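Local coordinates for nudix hydrolase domain-containing protein (Thermotoga maritima, PDB 3E57), which is of unknown function but, as a putative Nudix hydrolase, probably cleaves a nucleoside diphosphate linked to another moiety, at residues E16-K28 / E61-V73. Numbering follows the deposited sequence.
Sequences ERILVVKTEDFLK and EYDETTKQVIPYV
V21 and K67 form a hydrogen-bonded antiparallel pair: V21 N donates to K67 O, and K67 N returns a 2.8 Å bond to V21 O. One step on, V69 N reaches L19 O at 3.1 Å, and a water bridges L19 O to V69 O where the strands part. Beta-branched V20 and V21 suit this extended backbone.

Where strand 17-22 turns into helix 23-30, T23 takes over. Its backbone N meets T65 O at 2.9 Å, and its hydroxyl OG1, turned opposite the carbonyl carbon and beside N (chi1 -56°), donates to E64 O at 2.9 Å; both donors stand above their carbonyl planes. A valine here would keep the branched shape but would probably leave E64 O without this donor and the turn before strand 66-77 less firmly held. That turn is also braced by D63, whose OD1 accepts from T65 N, making an Asx turn, and also from T65 OG1.

Apolar contacts fill the rest. L19 CD2 lies 4.0 Å from V69 CB, and V69 also touches F119 of helix 115-130. V20 CG1 and I18 CD1 both rest on Q68 CG, a glutamine whose aliphatic part packs here while its OE1 is hydrogen-bonded to H106. The methylenes of K67 likewise pass T23 and F26, and NZ bonds to N145.

The whole is an antiparallel pair in which strand 17-22 leads straight into helix 23-30, and by which this N-terminal strand adds to the mixed sheet of the Nudix fold, alongside its strand 66-77.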
loop_
_atom_site.group_PDB
_atom_site.type_symbol
_atom_site.label_atom_id
_atom_site.label_comp_id
_atom_site.label_asym_id
_atom_site.label_seq_id
_atom_site.Cartn_x
_atom_site.Cartn_y
_atom_site.Cartn_z
ATOM N N GLU B 16 0.358 29.566 11.150
ATOM C CA GLU B 16 0.293 28.689 9.948
ATOM C C GLU B 16 -0.990 27.845 9.942
ATOM O O GLU B 16 -1.054 26.792 10.582
ATOM C CB GLU B 16 1.535 27.788 9.898
ATOM C CG GLU B 16 1.628 26.887 8.660
ATOM C CD GLU B 16 2.835 25.962 8.677
ATOM O OE1 GLU B 16 3.571 25.950 9.686
ATOM O OE2 GLU B 16 3.043 25.236 7.677
ATOM N N ARG B 17 -2.010 28.316 9.223
ATOM C CA ARG B 17 -3.219 27.523 8.981
ATOM C C ARG B 17 -3.024 26.725 7.697
ATOM O O ARG B 17 -2.645 27.287 6.667
ATOM C CB ARG B 17 -4.456 28.411 8.854
ATOM C CG ARG B 17 -4.832 29.145 10.146
ATOM C CD ARG B 17 -6.284 28.883 10.538
ATOM N NE ARG B 17 -7.225 29.346 9.519
ATOM C CZ ARG B 17 -8.492 28.944 9.424
ATOM N NH1 ARG B 17 -9.004 28.073 10.289
ATOM N NH2 ARG B 17 -9.262 29.420 8.455
ATOM N N ILE B 18 -3.310 25.427 7.750
ATOM C CA ILE B 18 -2.957 24.522 6.647
ATOM C C ILE B 18 -4.125 23.687 6.121
ATOM O O ILE B 18 -5.110 23.479 6.823
ATOM C CB ILE B 18 -1.751 23.610 7.015
ATOM C CG1 ILE B 18 -1.941 22.895 8.363
ATOM C CG2 ILE B 18 -0.473 24.427 7.052
ATOM C CD1 ILE B 18 -2.851 21.704 8.331
ATOM N N LEU B 19 -4.000 23.221 4.874
ATOM C CA LEU B 19 -5.076 22.505 4.189
ATOM C C LEU B 19 -5.293 21.115 4.782
ATOM O O LEU B 19 -4.349 20.321 4.929
ATOM C CB LEU B 19 -4.788 22.384 2.682
ATOM C CG LEU B 19 -5.839 21.711 1.782
ATOM C CD1 LEU B 19 -7.146 22.497 1.777
ATOM C CD2 LEU B 19 -5.311 21.551 0.365
ATOM N N VAL B 20 -6.553 20.831 5.101
ATOM C CA VAL B 20 -6.958 19.544 5.643
ATOM C C VAL B 20 -8.256 19.082 4.995
ATOM O O VAL B 20 -8.948 19.867 4.361
ATOM C CB VAL B 20 -7.139 19.620 7.176
ATOM C CG1 VAL B 20 -5.820 19.948 7.846
ATOM C CG2 VAL B 20 -8.212 20.667 7.565
ATOM N N VAL B 21 -8.554 17.793 5.131
ATOM C CA VAL B 21 -9.877 17.254 4.831
ATOM C C VAL B 21 -10.314 16.376 5.993
ATOM O O VAL B 21 -9.480 15.870 6.733
ATOM C CB VAL B 21 -9.905 16.421 3.531
ATOM C CG1 VAL B 21 -9.621 17.293 2.330
ATOM C CG2 VAL B 21 -8.915 15.258 3.608
ATOM N N LYS B 22 -11.624 16.228 6.175
ATOM C CA LYS B 22 -12.153 15.299 7.168
ATOM C C LYS B 22 -11.868 13.890 6.673
ATOM O O LYS B 22 -12.028 13.602 5.490
ATOM C CB LYS B 22 -13.662 15.494 7.382
ATOM C CG LYS B 22 -14.041 16.822 8.034
ATOM C CD LYS B 22 -15.461 16.807 8.647
ATOM C CE LYS B 22 -16.566 16.549 7.611
ATOM N NZ LYS B 22 -17.951 16.805 8.171
ATOM N N THR B 23 -11.431 13.022 7.578
ATOM C CA THR B 23 -11.167 11.638 7.237
ATOM C C THR B 23 -12.428 10.968 6.696
ATOM O O THR B 23 -12.359 10.217 5.723
ATOM C CB THR B 23 -10.608 10.865 8.446
ATOM O OG1 THR B 23 -9.434 11.527 8.933
ATOM C CG2 THR B 23 -10.248 9.447 8.058
ATOM N N GLU B 24 -13.587 11.264 7.287
ATOM C CA GLU B 24 -14.844 10.682 6.799
ATOM C C GLU B 24 -15.131 11.064 5.342
ATOM O O GLU B 24 -15.585 10.221 4.565
ATOM C CB GLU B 24 -16.035 11.027 7.712
ATOM C CG GLU B 24 -16.381 12.506 7.831
ATOM C CD GLU B 24 -17.571 12.751 8.765
ATOM O OE1 GLU B 24 -18.698 12.323 8.421
ATOM O OE2 GLU B 24 -17.376 13.374 9.837
ATOM N N ASP B 25 -14.844 12.311 4.966
ATOM C CA ASP B 25 -14.998 12.758 3.568
ATOM C C ASP B 25 -13.993 12.046 2.632
ATOM O O ASP B 25 -14.341 11.637 1.524
ATOM C CB ASP B 25 -14.794 14.269 3.457
ATOM C CG ASP B 25 -15.902 15.087 4.140
ATOM O OD1 ASP B 25 -17.069 14.641 4.210
ATOM O OD2 ASP B 25 -15.584 16.203 4.589
ATOM N N PHE B 26 -12.746 11.925 3.084
ATOM C CA PHE B 26 -11.706 11.193 2.333
ATOM C C PHE B 26 -12.120 9.745 2.072
ATOM O O PHE B 26 -12.158 9.298 0.923
ATOM C CB PHE B 26 -10.359 11.259 3.072
ATOM C CG PHE B 26 -9.329 10.286 2.557
ATOM C CD1 PHE B 26 -8.713 10.485 1.331
ATOM C CD2 PHE B 26 -8.970 9.176 3.307
ATOM C CE1 PHE B 26 -7.762 9.578 0.852
ATOM C CE2 PHE B 26 -8.020 8.262 2.824
ATOM C CZ PHE B 26 -7.424 8.473 1.606
ATOM N N LEU B 27 -12.450 9.017 3.132
ATOM C CA LEU B 27 -12.837 7.610 2.997
ATOM C C LEU B 27 -14.080 7.442 2.126
ATOM O O LEU B 27 -14.166 6.500 1.327
ATOM C CB LEU B 27 -13.046 6.962 4.373
ATOM C CG LEU B 27 -11.815 6.956 5.300
ATOM C CD1 LEU B 27 -12.215 6.590 6.735
ATOM C CD2 LEU B 27 -10.709 6.027 4.794
ATOM N N LYS B 28 -15.040 8.354 2.267
ATOM C CA LYS B 28 -16.241 8.324 1.439
ATOM C C LYS B 28 -15.889 8.488 -0.042
ATOM O O LYS B 28 -16.410 7.769 -0.896
ATOM C CB LYS B 28 -17.240 9.410 1.885
ATOM C CG LYS B 28 -18.279 9.822 0.821
ATOM C CD LYS B 28 -19.044 8.631 0.221
ATOM C CE LYS B 28 -20.457 8.494 0.774
ATOM N NZ LYS B 28 -21.006 7.178 0.346
ATOM N N GLU B 61 -2.152 18.066 14.208
ATOM C CA GLU B 61 -1.186 17.024 14.607
ATOM C C GLU B 61 -1.766 15.989 15.592
ATOM O O GLU B 61 -1.362 14.818 15.577
ATOM C CB GLU B 61 0.080 17.697 15.186
ATOM C CG GLU B 61 0.992 16.841 16.093
ATOM C CD GLU B 61 1.873 15.854 15.326
ATOM O OE1 GLU B 61 3.067 15.718 15.693
ATOM O OE2 GLU B 61 1.383 15.217 14.366
ATOM N N TYR B 62 -2.706 16.423 16.432
ATOM C CA TYR B 62 -3.320 15.570 17.460
ATOM C C TYR B 62 -4.739 15.107 17.095
ATOM O O TYR B 62 -5.551 14.831 17.985
ATOM C CB TYR B 62 -3.379 16.331 18.796
ATOM C CG TYR B 62 -2.105 16.292 19.613
ATOM C CD1 TYR B 62 -2.001 15.470 20.735
ATOM C CD2 TYR B 62 -1.010 17.091 19.278
ATOM C CE1 TYR B 62 -0.838 15.438 21.500
ATOM C CE2 TYR B 62 0.159 17.061 20.035
ATOM C CZ TYR B 62 0.237 16.234 21.147
ATOM O OH TYR B 62 1.387 16.204 21.905
ATOM N N ASP B 63 -5.050 15.013 15.803
ATOM C CA ASP B 63 -6.429 14.752 15.394
ATOM C C ASP B 63 -6.522 13.830 14.181
ATOM O O ASP B 63 -6.185 14.232 13.063
ATOM C CB ASP B 63 -7.147 16.081 15.109
ATOM C CG ASP B 63 -8.658 15.925 14.969
ATOM O OD1 ASP B 63 -9.206 14.876 15.377
ATOM O OD2 ASP B 63 -9.303 16.864 14.454
ATOM N N GLU B 64 -6.993 12.601 14.413
ATOM C CA GLU B 64 -7.236 11.635 13.338
ATOM C C GLU B 64 -8.603 11.830 12.667
ATOM O O GLU B 64 -8.929 11.123 11.713
ATOM C CB GLU B 64 -7.100 10.195 13.851
ATOM C CG GLU B 64 -5.658 9.770 14.103
ATOM C CD GLU B 64 -5.520 8.305 14.501
ATOM O OE1 GLU B 64 -6.465 7.516 14.272
ATOM O OE2 GLU B 64 -4.453 7.940 15.041
ATOM N N THR B 65 -9.395 12.784 13.155
ATOM C CA THR B 65 -10.643 13.178 12.493
ATOM C C THR B 65 -10.382 13.867 11.154
ATOM O O THR B 65 -11.274 13.945 10.306
ATOM C CB THR B 65 -11.463 14.164 13.357
ATOM O OG1 THR B 65 -11.574 13.664 14.697
ATOM C CG2 THR B 65 -12.857 14.365 12.773
ATOM N N THR B 66 -9.173 14.401 10.988
ATOM C CA THR B 66 -8.784 15.056 9.746
ATOM C C THR B 66 -7.440 14.537 9.235
ATOM O O THR B 66 -6.633 13.966 9.988
ATOM C CB THR B 66 -8.692 16.590 9.921
ATOM O OG1 THR B 66 -7.810 16.898 11.008
ATOM C CG2 THR B 66 -10.073 17.194 10.192
ATOM N N LYS B 67 -7.217 14.738 7.940
ATOM C CA LYS B 67 -5.938 14.441 7.326
ATOM C C LYS B 67 -5.386 15.698 6.659
ATOM O O LYS B 67 -6.095 16.402 5.942
ATOM C CB LYS B 67 -6.077 13.266 6.344
ATOM C CG LYS B 67 -6.231 11.946 7.085
ATOM C CD LYS B 67 -6.297 10.723 6.178
ATOM C CE LYS B 67 -5.898 9.439 6.936
ATOM N NZ LYS B 67 -4.410 9.126 6.821
ATOM N N GLN B 68 -4.122 15.985 6.948
ATOM C CA GLN B 68 -3.405 17.104 6.372
ATOM C C GLN B 68 -2.970 16.737 4.963
ATOM O O GLN B 68 -2.318 15.718 4.767
ATOM C CB GLN B 68 -2.184 17.421 7.230
ATOM C CG GLN B 68 -2.541 17.802 8.677
ATOM C CD GLN B 68 -1.405 17.586 9.640
ATOM O OE1 GLN B 68 -0.293 18.059 9.419
ATOM N NE2 GLN B 68 -1.679 16.874 10.726
ATOM N N VAL B 69 -3.343 17.553 3.983
ATOM C CA VAL B 69 -2.977 17.291 2.591
ATOM C C VAL B 69 -1.536 17.721 2.324
ATOM O O VAL B 69 -1.194 18.905 2.444
ATOM C CB VAL B 69 -3.927 17.997 1.633
ATOM C CG1 VAL B 69 -3.457 17.824 0.193
ATOM C CG2 VAL B 69 -5.334 17.464 1.833
ATOM N N ILE B 70 -0.703 16.740 1.971
ATOM C CA ILE B 70 0.727 16.925 1.786
ATOM C C ILE B 70 1.100 16.650 0.325
ATOM O O ILE B 70 1.156 15.485 -0.087
ATOM C CB ILE B 70 1.538 15.957 2.700
ATOM C CG1 ILE B 70 1.091 16.069 4.163
ATOM C CG2 ILE B 70 3.035 16.234 2.592
ATOM C CD1 ILE B 70 1.311 17.439 4.776
ATOM N N PRO B 71 1.337 17.709 -0.471
ATOM C CA PRO B 71 1.969 17.469 -1.760
ATOM C C PRO B 71 3.336 16.826 -1.533
ATOM O O PRO B 71 4.050 17.231 -0.622
ATOM C CB PRO B 71 2.093 18.876 -2.360
ATOM C CG PRO B 71 1.994 19.810 -1.190
ATOM C CD PRO B 71 1.033 19.142 -0.277
ATOM N N TYR B 72 3.667 15.812 -2.324
ATOM C CA TYR B 72 4.856 14.982 -2.110
ATOM C C TYR B 72 5.467 14.676 -3.476
ATOM O O TYR B 72 4.894 13.919 -4.271
ATOM C CB TYR B 72 4.460 13.696 -1.394
ATOM C CG TYR B 72 5.620 12.922 -0.802
ATOM C CD1 TYR B 72 6.313 13.409 0.307
ATOM C CD2 TYR B 72 6.009 11.700 -1.322
ATOM C CE1 TYR B 72 7.368 12.711 0.858
ATOM C CE2 TYR B 72 7.075 10.990 -0.755
ATOM C CZ TYR B 72 7.744 11.509 0.335
ATOM O OH TYR B 72 8.803 10.795 0.895
ATOM N N VAL B 73 6.612 15.282 -3.759
ATOM C CA VAL B 73 7.160 15.281 -5.099
ATOM C C VAL B 73 8.472 14.521 -5.152
ATOM O O VAL B 73 9.411 14.828 -4.417
ATOM C CB VAL B 73 7.389 16.722 -5.604
ATOM C CG1 VAL B 73 7.854 16.699 -7.060
ATOM C CG2 VAL B 73 6.110 17.552 -5.447
HETATM O O HOH W 1 -1.574 20.881 4.193
HETATM O O HOH W 2 -13.551 12.782 9.899
#